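Local coordinates for protein beta-1,4-mannanase (PDB 2QHA) that probably catalyses the random endo-hydrolysis of beta-1,4-mannosidic linkages in mannans, galactomannans and glucomannans, and carries a bound zinc ion, at residues 245-250 against 286-291; 28-33 against 318-323; 276-281 against 302-307; 149-154 against 206-211. All blocks are in the same frame, centred on the assembly; numbering follows the deposited sequence.

Contact 1 (245-250 against 286-291); sequences DAYSIN and KQRYPK
The hydroxyl of Tyr289 is gripped twice by the loop 245-250. Tyr289 OH donates to Ala246 O at 2.6 Å, and it accepts from Ile249 N at 3.2 Å. Together the two bonds fix the position of the hydroxyl. The acceptor Ala246 O sits at the edge of the Tyr289 ring, near its plane. Ile249 crosses the phenol at about a right angle, with its CB 4.1 Å from Tyr289 CZ. The preceding residue puts Arg288 CB over the centre of one face.

Arg288 makes a second link. The bends at chi2 (-83°) and chi3 set its NE beside the loop. Arg288 NE donates to Tyr247 O at 3.2 Å. Tyr247 O lies 29° out of the guanidinium plane, and the bond is bent (137° at the hydrogen). One water accepts from Arg288 NH2 at 2.7 Å and donates to both Tyr247 O and Ile249 O. The Tyr247 ring has Gln287 OE1 at its edge, and its hydroxyl is bonded to Asn283. Within the loop, Asp245 OD1 accepts from Tyr247 N and forms an Asx turn.

The contact ties the loop after strand 236-243 to the last part of helix 278-288 and the residues after it. Ala246, Tyr247 and Tyr289 all pack on Ala284 of that helix, Ile249 rests on strand 236-243, and Tyr289 meets Phe264 of strand 262-269 edge-to-face.

Contact 2 (28-33 against 318-323); sequences TENRVL and WTLNKG
The guanidinium of Arg31 lies flat on one face of the Trp318 indole, with the planes 9° apart. Arg31 CZ is 3.4 Å from Trp318 CH2, and the stack is a cation-pi contact. The same face also takes Arg31 CD, 3.7 Å from the centroid of the six-membered ring, in a CH-pi contact. Lys286 of helix 278-288 packs on the opposite face, so the indole sits between two long side chains. At its edge, Val32 CG2 comes near the ring plane, 3.9 Å from Trp318 CE3. Arg31 and Trp318 run side by side and point the same way. Arg31 CG stands between the backbone N and the carbonyl carbon (chi1 52°), and the bend at chi3 lays the chain along the indole. Arg31 NH1 also bonds to Pro290 O. A water bridges Trp318 NE1 and Thr28 O. Without the indole, as with an alanine here, the Arg31 guanidinium is likely to lose its flat partner and turn more freely.

Beside the stack the backbones join. Trp318 O accepts from Arg31 N at 2.7 Å and from Val32 N at 2.9 Å, and the two donors come from opposite faces of its carbonyl plane. Leu320 N then donates to Val32 O at 2.8 Å. Leu320 CD2 packs on Asn30 CB, 3.6 Å away, and Leu320 CD1 meets Leu33 CD1.

Val32 pairs with Thr319 and Leu33 with Leu320 in parallel register. Short strand 319-320 is thus added beside strand 32-40, the first strand of the TIM barrel of glycosyl hydrolase family 26.

Contact 3 (276-281 against 302-307); sequences FDYSLF and WSPAVN
Tyr278 reaches across with its whole side chain and ends on the backbone of Trp302. Tyr278 OH donates to Trp302 O at 2.6 Å, approaching nearly along the C=O axis. A chi1 of -87° carries the ring over Pro304. Pro304 CG stands 3.8 Å from the ring centroid and 12° off the ring normal, a CH-pi contact. Phe276 CE1 covers the opposite face. With CG anti to its backbone N (chi1 -180°), the Phe276 ring is sent toward Tyr278 and meets the phenol with its edge. The phenol is sandwiched between proline and phenylalanine and fixed at its hydroxyl. Trp302 packs edge-to-face on Tyr242, predicted to bind substrate, so holding its backbone is consistent with shaping the substrate site.

Asn307 CB comes in at the edge of the same phenol, 4.1 Å from Tyr278 CD1. Its amide turns onto the backbone of its own segment. Asn307 ND2 meets Ser303 O from above the carbonyl plane at 2.8 Å, and also bonds to Glu301 O. Asn307 OD1 packs 3.5 Å from Phe276 CB and accepts from Gly274 N. Ser303 OG accepts from Ala305 N in an ST turn and bonds to Glu49.

Asp277 N-caps helix 278-288, its OD2 accepting from Ser279 N. The contact joins the start of this helix to the loop between strand 292-297 and helix 310-315. Leu313 of helix 310-315 touches Tyr278 and Pro304, and Pro269 of strand 262-269 touches Phe276, Tyr278 and Trp302.

Contact 4 (149-154 against 206-211); sequences GLQELE and RGLDHL
Helix 134-155 packs here on the loop that leads from helix 185-205 into strand 211-215, on the outer layer of the TIM barrel. His210 and Glu154 carry much of the contact. Glu154 CB lies 3.5 Å from the His210 ring centroid, 7° off the normal, a CH-pi contact over one face. Leu211 CD2 covers the opposite face, toward the rim. A chi1 of 65° tucks His210 CG between its own N and carbonyl and turns the ring onto the helix. There His210 NE2 makes a weak, bent bond to Leu150 O at 2.8 Å. Replaced by an alanine, His210 would probably leave a gap between Glu154 and Leu211, and Leu150 O would keep its helix bond from Glu154 N but lose the weak second one.

Beside the ring, the two methyls of Leu208 part. CD1 meets Leu150 CB at 3.9 Å, and CD2 meets Gln151 OE1. Leu150 CD1 also reaches Leu211 CD1 at 4.1 Å. Water carries the outer polar links. One molecule joins Gln151 OE1 to Arg206 NH2, and another joins it to Gly207 O. Arg206 also forms a salt bridge with Asp148, and Gln151 NE2 bonds to Asn155.

Glu154 OE2 and Asp209 OD1 are only 2.5 Å apart, with the carboxylates nearly coplanar. A water donates to Glu154 OE2 and to Asp209 OD2. Two oxygens this close suggest that one acid probably holds a proton and that its ionisation is shifted. His210 ND1 is buried with no partner in the model; contacts over both faces and the weak NE2 bond hold the ring.

How the contacts relate
From the N terminus, the chain opens contact 2 at 28-33 and closes it only at 318-323, after nearly a whole circuit of the barrel, setting strand 319-320 beside strand 32-40. The other three contacts fall within that span. Contact 4 closes first, joining helix 134-155 to the approach of strand 211-215, on the opposite side of the chain's centre from contacts 1 and 3. Contacts 1 and 3 then cross and share helix 278-288. Contact 1 ties its last part to the loop after strand 236-243, contact 3 its start to the loop before helix 310-315. They touch through Ala246 and Phe281. Contact 1 also touches contact 2, where Lys286 packs on Trp318.

Contact 1 (245-250 against 286-291)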
# COMPACT_ATOMS: atom_id res chain seq x y z
N ASP A 245 2.91 -10.87 18.31
CA ASP A 245 2.39 -12.20 18.06
C ASP A 245 1.71 -12.27 16.69
O ASP A 245 0.57 -11.82 16.52
CB ASP A 245 1.41 -12.61 19.18
CG ASP A 245 0.86 -14.01 18.99
OD1 ASP A 245 1.37 -14.73 18.10
OD2 ASP A 245 -0.06 -14.38 19.75
N ALA A 246 2.43 -12.85 15.73
CA ALA A 246 1.94 -13.00 14.35
C ALA A 246 0.65 -13.79 14.24
O ALA A 246 -0.10 -13.63 13.28
CB ALA A 246 3.02 -13.64 13.47
N TYR A 247 0.38 -14.64 15.23
CA TYR A 247 -0.76 -15.56 15.16
C TYR A 247 -2.05 -14.93 15.67
O TYR A 247 -3.11 -15.52 15.56
CB TYR A 247 -0.47 -16.85 15.94
CG TYR A 247 0.68 -17.65 15.35
CD1 TYR A 247 0.44 -18.72 14.49
CD2 TYR A 247 1.99 -17.32 15.65
CE1 TYR A 247 1.51 -19.44 13.94
CE2 TYR A 247 3.05 -18.03 15.11
CZ TYR A 247 2.80 -19.08 14.25
OH TYR A 247 3.87 -19.79 13.73
N SER A 248 -1.94 -13.73 16.24
CA SER A 248 -3.09 -13.12 16.90
C SER A 248 -3.54 -11.82 16.25
O SER A 248 -4.20 -11.00 16.90
CB SER A 248 -2.78 -12.89 18.38
OG SER A 248 -2.63 -14.14 19.04
N ILE A 249 -3.19 -11.63 14.98
CA ILE A 249 -3.60 -10.43 14.25
C ILE A 249 -5.09 -10.51 13.94
O ILE A 249 -5.57 -11.54 13.47
CB ILE A 249 -2.79 -10.27 12.94
CG1 ILE A 249 -1.29 -10.27 13.22
CG2 ILE A 249 -3.21 -9.00 12.19
CD1 ILE A 249 -0.42 -10.52 11.98
N ASN A 250 -5.82 -9.42 14.20
CA ASN A 250 -7.25 -9.36 13.90
C ASN A 250 -7.52 -8.79 12.52
O ASN A 250 -6.78 -7.92 12.04
CB ASN A 250 -7.98 -8.49 14.93
CG ASN A 250 -7.96 -9.06 16.33
OD1 ASN A 250 -7.92 -10.27 16.53
ND2 ASN A 250 -8.00 -8.17 17.32
N LYS A 286 0.74 -19.28 6.66
CA LYS A 286 0.37 -20.60 6.18
C LYS A 286 -0.75 -21.21 7.02
O LYS A 286 -1.65 -21.86 6.48
CB LYS A 286 1.60 -21.52 6.16
CG LYS A 286 2.67 -21.06 5.17
CD LYS A 286 3.85 -22.03 5.04
CE LYS A 286 4.68 -22.07 6.30
NZ LYS A 286 5.97 -22.79 6.09
N GLN A 287 -0.71 -20.95 8.33
CA GLN A 287 -1.65 -21.57 9.27
C GLN A 287 -2.92 -20.77 9.54
O GLN A 287 -3.98 -21.35 9.78
CB GLN A 287 -0.93 -21.92 10.58
CG GLN A 287 0.23 -22.90 10.37
CD GLN A 287 0.83 -23.47 11.65
OE1 GLN A 287 0.53 -23.03 12.77
NE2 GLN A 287 1.69 -24.47 11.49
N ARG A 288 -2.81 -19.44 9.50
CA ARG A 288 -3.90 -18.54 9.90
C ARG A 288 -4.40 -17.66 8.77
O ARG A 288 -5.58 -17.30 8.74
CB ARG A 288 -3.46 -17.64 11.06
CG ARG A 288 -2.96 -18.36 12.32
CD ARG A 288 -4.10 -18.79 13.20
NE ARG A 288 -4.77 -17.66 13.83
CZ ARG A 288 -6.00 -17.71 14.34
NH1 ARG A 288 -6.71 -18.83 14.29
NH2 ARG A 288 -6.53 -16.63 14.90
N TYR A 289 -3.51 -17.29 7.84
CA TYR A 289 -3.85 -16.28 6.81
C TYR A 289 -3.52 -16.76 5.39
O TYR A 289 -2.86 -16.04 4.64
CB TYR A 289 -3.17 -14.93 7.13
CG TYR A 289 -3.05 -14.60 8.61
CD1 TYR A 289 -4.18 -14.34 9.41
CD2 TYR A 289 -1.80 -14.54 9.22
CE1 TYR A 289 -4.04 -14.04 10.77
CE2 TYR A 289 -1.65 -14.24 10.57
CZ TYR A 289 -2.77 -14.00 11.34
OH TYR A 289 -2.60 -13.71 12.68
N PRO A 290 -3.98 -17.96 5.00
CA PRO A 290 -3.47 -18.54 3.75
C PRO A 290 -3.82 -17.77 2.47
O PRO A 290 -3.13 -17.92 1.46
CB PRO A 290 -4.08 -19.96 3.74
CG PRO A 290 -5.30 -19.84 4.58
CD PRO A 290 -4.94 -18.87 5.66
N LYS A 291 -4.87 -16.95 2.49
CA LYS A 291 -5.24 -16.18 1.31
C LYS A 291 -4.31 -14.99 1.03
O LYS A 291 -4.43 -14.34 -0.00
CB LYS A 291 -6.69 -15.70 1.39
CG LYS A 291 -7.74 -16.79 1.21
CD LYS A 291 -9.14 -16.25 1.45
CE LYS A 291 -10.22 -17.28 1.12
NZ LYS A 291 -11.58 -16.70 1.38
O HOH W 1 -5.46 -14.24 14.26

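Contact 2 (28-33 against 318-323)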
# COMPACT_ATOMS: atom_id res chain seq x y z
N THR A 28 0.19 -24.49 -4.57
CA THR A 28 0.68 -25.25 -3.41
C THR A 28 2.02 -24.71 -2.88
O THR A 28 2.54 -25.19 -1.87
CB THR A 28 0.82 -26.76 -3.72
OG1 THR A 28 1.76 -26.93 -4.79
CG2 THR A 28 -0.51 -27.36 -4.12
N GLU A 29 2.56 -23.71 -3.58
CA GLU A 29 3.85 -23.10 -3.26
C GLU A 29 3.91 -21.83 -4.09
O GLU A 29 3.03 -21.61 -4.93
CB GLU A 29 5.01 -24.04 -3.63
CG GLU A 29 5.07 -24.41 -5.11
CD GLU A 29 6.21 -25.36 -5.44
OE1 GLU A 29 6.15 -26.53 -5.03
OE2 GLU A 29 7.17 -24.92 -6.12
N ASN A 30 4.92 -21.00 -3.88
CA ASN A 30 5.15 -19.83 -4.73
C ASN A 30 3.88 -18.97 -4.83
O ASN A 30 3.39 -18.67 -5.92
CB ASN A 30 5.61 -20.29 -6.13
CG ASN A 30 6.97 -20.97 -6.09
OD1 ASN A 30 7.75 -20.78 -5.15
ND2 ASN A 30 7.26 -21.76 -7.12
N ARG A 31 3.36 -18.56 -3.67
CA ARG A 31 2.02 -17.97 -3.60
C ARG A 31 1.90 -16.72 -2.72
O ARG A 31 0.80 -16.21 -2.54
CB ARG A 31 1.00 -19.04 -3.18
CG ARG A 31 1.35 -19.81 -1.90
CD ARG A 31 0.29 -20.86 -1.62
NE ARG A 31 -0.89 -20.27 -0.98
CZ ARG A 31 -1.93 -20.98 -0.53
NH1 ARG A 31 -2.94 -20.37 0.07
NH2 ARG A 31 -1.96 -22.30 -0.69
N VAL A 32 3.02 -16.24 -2.18
CA VAL A 32 3.03 -15.01 -1.39
C VAL A 32 4.22 -14.18 -1.83
O VAL A 32 5.37 -14.59 -1.64
CB VAL A 32 3.18 -15.30 0.13
CG1 VAL A 32 3.21 -14.02 0.95
CG2 VAL A 32 2.09 -16.21 0.66
N LEU A 33 3.97 -13.01 -2.43
CA LEU A 33 5.07 -12.14 -2.83
C LEU A 33 5.69 -11.47 -1.61
O LEU A 33 4.97 -10.99 -0.71
CB LEU A 33 4.62 -11.07 -3.83
CG LEU A 33 4.59 -11.43 -5.32
CD1 LEU A 33 3.59 -12.54 -5.60
CD2 LEU A 33 4.26 -10.20 -6.15
N TRP A 318 6.55 -21.03 0.07
CA TRP A 318 5.43 -20.18 -0.34
C TRP A 318 5.86 -18.84 -0.90
O TRP A 318 5.09 -18.21 -1.61
CB TRP A 318 4.49 -19.93 0.83
CG TRP A 318 3.52 -21.04 1.11
CD1 TRP A 318 3.75 -22.39 0.99
CD2 TRP A 318 2.18 -20.91 1.61
NE1 TRP A 318 2.63 -23.10 1.36
CE2 TRP A 318 1.65 -22.22 1.74
CE3 TRP A 318 1.37 -19.81 1.92
CZ2 TRP A 318 0.34 -22.46 2.19
CZ3 TRP A 318 0.08 -20.04 2.38
CH2 TRP A 318 -0.43 -21.36 2.51
N THR A 319 7.07 -18.39 -0.57
CA THR A 319 7.47 -17.02 -0.88
C THR A 319 7.95 -16.86 -2.33
O THR A 319 8.70 -17.70 -2.83
CB THR A 319 8.54 -16.53 0.11
OG1 THR A 319 8.06 -16.73 1.43
CG2 THR A 319 8.86 -15.04 -0.09
N LEU A 320 7.49 -15.79 -2.98
CA LEU A 320 7.98 -15.41 -4.31
C LEU A 320 8.73 -14.10 -4.23
O LEU A 320 8.23 -13.10 -3.71
CB LEU A 320 6.82 -15.24 -5.29
CG LEU A 320 6.29 -16.47 -6.01
CD1 LEU A 320 5.13 -16.07 -6.90
CD2 LEU A 320 7.38 -17.19 -6.82
N ASN A 321 9.94 -14.11 -4.78
CA ASN A 321 10.84 -12.97 -4.72
C ASN A 321 11.01 -12.30 -6.08
O ASN A 321 10.47 -12.76 -7.09
CB ASN A 321 12.17 -13.41 -4.11
CG ASN A 321 11.98 -13.98 -2.73
OD1 ASN A 321 12.47 -15.08 -2.39
ND2 ASN A 321 11.24 -13.25 -1.90
N LYS A 322 11.76 -11.19 -6.10
CA LYS A 322 11.99 -10.45 -7.34
C LYS A 322 12.49 -11.39 -8.43
O LYS A 322 13.38 -12.21 -8.17
CB LYS A 322 13.02 -9.35 -7.09
CG LYS A 322 13.17 -8.33 -8.22
CD LYS A 322 14.29 -7.35 -7.91
CE LYS A 322 14.37 -6.22 -8.92
NZ LYS A 322 15.61 -5.41 -8.66
N GLY A 323 11.91 -11.28 -9.62
CA GLY A 323 12.29 -12.12 -10.75
C GLY A 323 11.51 -13.42 -10.86
O GLY A 323 11.37 -13.98 -11.94
O HOH W 2 1.97 -25.90 0.60

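Contact 3 (276-281 against 302-307)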
# COMPACT_ATOMS: atom_id res chain seq x y z
N PHE A 276 12.25 -10.09 17.42
CA PHE A 276 11.12 -10.48 16.56
C PHE A 276 11.59 -11.48 15.50
O PHE A 276 12.65 -11.32 14.89
CB PHE A 276 10.56 -9.21 15.90
CG PHE A 276 9.38 -9.42 14.97
CD1 PHE A 276 9.57 -9.76 13.63
CD2 PHE A 276 8.08 -9.20 15.42
CE1 PHE A 276 8.49 -9.91 12.76
CE2 PHE A 276 6.98 -9.35 14.55
CZ PHE A 276 7.19 -9.71 13.22
N ASP A 277 10.79 -12.53 15.29
CA ASP A 277 11.18 -13.60 14.38
C ASP A 277 10.23 -13.70 13.19
O ASP A 277 9.09 -14.15 13.33
CB ASP A 277 11.26 -14.93 15.15
CG ASP A 277 11.87 -16.05 14.33
OD1 ASP A 277 12.16 -17.11 14.92
OD2 ASP A 277 12.07 -15.89 13.10
N TYR A 278 10.72 -13.29 12.02
CA TYR A 278 9.90 -13.38 10.81
C TYR A 278 9.55 -14.80 10.36
O TYR A 278 8.65 -14.98 9.55
CB TYR A 278 10.54 -12.59 9.66
CG TYR A 278 10.15 -11.13 9.65
CD1 TYR A 278 10.97 -10.16 10.22
CD2 TYR A 278 8.94 -10.72 9.08
CE1 TYR A 278 10.60 -8.81 10.21
CE2 TYR A 278 8.57 -9.38 9.06
CZ TYR A 278 9.39 -8.43 9.64
OH TYR A 278 9.02 -7.10 9.61
N SER A 279 10.25 -15.81 10.89
CA SER A 279 9.88 -17.20 10.61
C SER A 279 8.47 -17.49 11.11
O SER A 279 7.74 -18.28 10.50
CB SER A 279 10.86 -18.19 11.25
OG SER A 279 10.44 -19.52 10.98
N LEU A 280 8.10 -16.86 12.22
CA LEU A 280 6.77 -17.05 12.81
C LEU A 280 5.71 -16.36 11.97
O LEU A 280 4.56 -16.81 11.91
CB LEU A 280 6.74 -16.51 14.24
CG LEU A 280 7.67 -17.20 15.24
CD1 LEU A 280 7.79 -16.34 16.49
CD2 LEU A 280 7.20 -18.59 15.58
N PHE A 281 6.08 -15.25 11.33
CA PHE A 281 5.15 -14.55 10.45
C PHE A 281 4.78 -15.37 9.21
O PHE A 281 3.60 -15.52 8.89
CB PHE A 281 5.69 -13.17 10.06
CG PHE A 281 4.81 -12.42 9.10
CD1 PHE A 281 3.53 -12.01 9.47
CD2 PHE A 281 5.26 -12.14 7.81
CE1 PHE A 281 2.72 -11.32 8.58
CE2 PHE A 281 4.45 -11.45 6.92
CZ PHE A 281 3.18 -11.04 7.30
N TRP A 302 12.11 -2.18 11.52
CA TRP A 302 11.09 -3.19 11.24
C TRP A 302 11.51 -4.22 10.20
O TRP A 302 10.87 -5.27 10.05
CB TRP A 302 9.78 -2.50 10.82
CG TRP A 302 9.25 -1.64 11.92
CD1 TRP A 302 8.51 -2.05 12.98
CD2 TRP A 302 9.47 -0.24 12.10
NE1 TRP A 302 8.24 -0.98 13.82
CE2 TRP A 302 8.82 0.14 13.29
CE3 TRP A 302 10.15 0.74 11.36
CZ2 TRP A 302 8.84 1.46 13.78
CZ3 TRP A 302 10.17 2.06 11.84
CH2 TRP A 302 9.51 2.40 13.03
N SER A 303 12.63 -3.96 9.53
CA SER A 303 13.07 -4.81 8.43
C SER A 303 13.44 -6.22 8.87
O SER A 303 14.07 -6.40 9.91
CB SER A 303 14.28 -4.20 7.73
OG SER A 303 14.78 -5.09 6.74
N PRO A 304 13.08 -7.22 8.05
CA PRO A 304 13.61 -8.56 8.30
C PRO A 304 15.14 -8.58 8.39
O PRO A 304 15.69 -9.43 9.10
CB PRO A 304 13.14 -9.36 7.09
CG PRO A 304 11.86 -8.65 6.66
CD PRO A 304 12.15 -7.19 6.90
N ALA A 305 15.81 -7.64 7.71
CA ALA A 305 17.27 -7.62 7.69
C ALA A 305 17.88 -7.27 9.05
O ALA A 305 19.06 -7.56 9.29
CB ALA A 305 17.79 -6.67 6.62
N VAL A 306 17.10 -6.65 9.93
CA VAL A 306 17.59 -6.32 11.28
C VAL A 306 16.78 -7.02 12.36
O VAL A 306 16.80 -6.63 13.53
CB VAL A 306 17.67 -4.79 11.55
CG1 VAL A 306 18.66 -4.14 10.58
CG2 VAL A 306 16.31 -4.14 11.42
N ASN A 307 16.07 -8.07 11.96
CA ASN A 307 15.34 -8.91 12.88
C ASN A 307 15.72 -10.36 12.62
O ASN A 307 16.58 -10.63 11.77
CB ASN A 307 13.83 -8.67 12.74
CG ASN A 307 13.39 -7.36 13.40
OD1 ASN A 307 13.20 -7.29 14.62
ND2 ASN A 307 13.25 -6.31 12.59

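Contact 4 (149-154 against 206-211)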
# COMPACT_ATOMS: atom_id res chain seq x y z
N GLY A 149 3.26 12.44 -11.27
CA GLY A 149 4.23 11.39 -10.99
C GLY A 149 3.74 10.04 -11.46
O GLY A 149 4.48 9.28 -12.11
N LEU A 150 2.48 9.71 -11.15
CA LEU A 150 1.95 8.41 -11.57
C LEU A 150 1.93 8.29 -13.10
O LEU A 150 2.15 7.20 -13.65
CB LEU A 150 0.56 8.15 -10.98
CG LEU A 150 0.51 8.03 -9.45
CD1 LEU A 150 -0.94 7.97 -8.96
CD2 LEU A 150 1.35 6.84 -8.94
N GLN A 151 1.68 9.41 -13.78
CA GLN A 151 1.64 9.44 -15.24
C GLN A 151 2.97 9.00 -15.86
O GLN A 151 2.99 8.35 -16.90
CB GLN A 151 1.22 10.83 -15.75
CG GLN A 151 1.09 10.92 -17.26
CD GLN A 151 0.02 9.99 -17.80
OE1 GLN A 151 -1.16 10.13 -17.46
NE2 GLN A 151 0.42 9.04 -18.63
N GLU A 152 4.08 9.35 -15.21
CA GLU A 152 5.40 8.94 -15.69
C GLU A 152 5.52 7.41 -15.77
O GLU A 152 6.08 6.86 -16.73
CB GLU A 152 6.49 9.51 -14.79
CG GLU A 152 7.90 9.22 -15.27
CD GLU A 152 8.99 9.84 -14.39
OE1 GLU A 152 8.67 10.34 -13.28
OE2 GLU A 152 10.17 9.82 -14.83
N LEU A 153 4.98 6.73 -14.76
CA LEU A 153 5.00 5.26 -14.74
C LEU A 153 4.03 4.69 -15.77
O LEU A 153 4.33 3.68 -16.43
CB LEU A 153 4.70 4.73 -13.32
CG LEU A 153 5.59 5.32 -12.21
CD1 LEU A 153 5.07 4.91 -10.84
CD2 LEU A 153 7.04 4.92 -12.34
N GLU A 154 2.87 5.34 -15.93
CA GLU A 154 1.85 4.91 -16.90
C GLU A 154 2.42 4.96 -18.32
O GLU A 154 2.15 4.08 -19.12
CB GLU A 154 0.57 5.76 -16.79
CG GLU A 154 -0.66 5.17 -17.50
CD GLU A 154 -0.77 5.55 -18.99
OE1 GLU A 154 0.07 6.31 -19.49
OE2 GLU A 154 -1.71 5.06 -19.66
N ARG A 206 -7.69 12.02 -14.84
CA ARG A 206 -6.31 11.91 -15.33
C ARG A 206 -6.06 10.64 -16.14
O ARG A 206 -4.96 10.43 -16.65
CB ARG A 206 -5.32 12.02 -14.16
CG ARG A 206 -5.36 13.38 -13.45
CD ARG A 206 -4.84 14.52 -14.34
NE ARG A 206 -3.45 14.28 -14.72
CZ ARG A 206 -2.38 14.84 -14.15
NH1 ARG A 206 -2.50 15.73 -13.17
NH2 ARG A 206 -1.17 14.51 -14.58
N GLY A 207 -7.08 9.79 -16.26
CA GLY A 207 -7.00 8.60 -17.10
C GLY A 207 -5.88 7.65 -16.74
O GLY A 207 -5.30 7.01 -17.63
N LEU A 208 -5.57 7.55 -15.46
CA LEU A 208 -4.48 6.67 -15.02
C LEU A 208 -4.97 5.24 -14.96
O LEU A 208 -5.76 4.87 -14.09
CB LEU A 208 -3.93 7.13 -13.68
CG LEU A 208 -3.29 8.53 -13.71
CD1 LEU A 208 -2.98 9.01 -12.30
CD2 LEU A 208 -2.03 8.56 -14.57
N ASP A 209 -4.48 4.44 -15.91
CA ASP A 209 -5.01 3.10 -16.16
C ASP A 209 -4.04 1.97 -15.80
O ASP A 209 -4.19 0.84 -16.26
CB ASP A 209 -5.47 2.99 -17.63
CG ASP A 209 -4.41 3.42 -18.61
OD1 ASP A 209 -3.26 3.69 -18.19
OD2 ASP A 209 -4.72 3.47 -19.82
N HIS A 210 -3.05 2.31 -14.98
CA HIS A 210 -2.02 1.36 -14.55
C HIS A 210 -2.05 1.10 -13.04
O HIS A 210 -1.09 0.55 -12.49
CB HIS A 210 -0.65 1.88 -14.96
CG HIS A 210 -0.26 3.15 -14.26
ND1 HIS A 210 -1.13 4.20 -14.09
CD2 HIS A 210 0.91 3.54 -13.71
CE1 HIS A 210 -0.51 5.19 -13.46
NE2 HIS A 210 0.73 4.81 -13.21
N LEU A 211 -3.15 1.47 -12.39
CA LEU A 211 -3.25 1.41 -10.93
C LEU A 211 -4.11 0.25 -10.45
O LEU A 211 -5.21 0.00 -10.97
CB LEU A 211 -3.82 2.73 -10.36
CG LEU A 211 -3.10 4.02 -10.75
CD1 LEU A 211 -3.77 5.27 -10.16
CD2 LEU A 211 -1.63 3.96 -10.33
O HOH W 3 -1.82 12.67 -16.48
O HOH W 4 -2.63 7.93 -18.31
O HOH W 5 -2.78 3.43 -21.62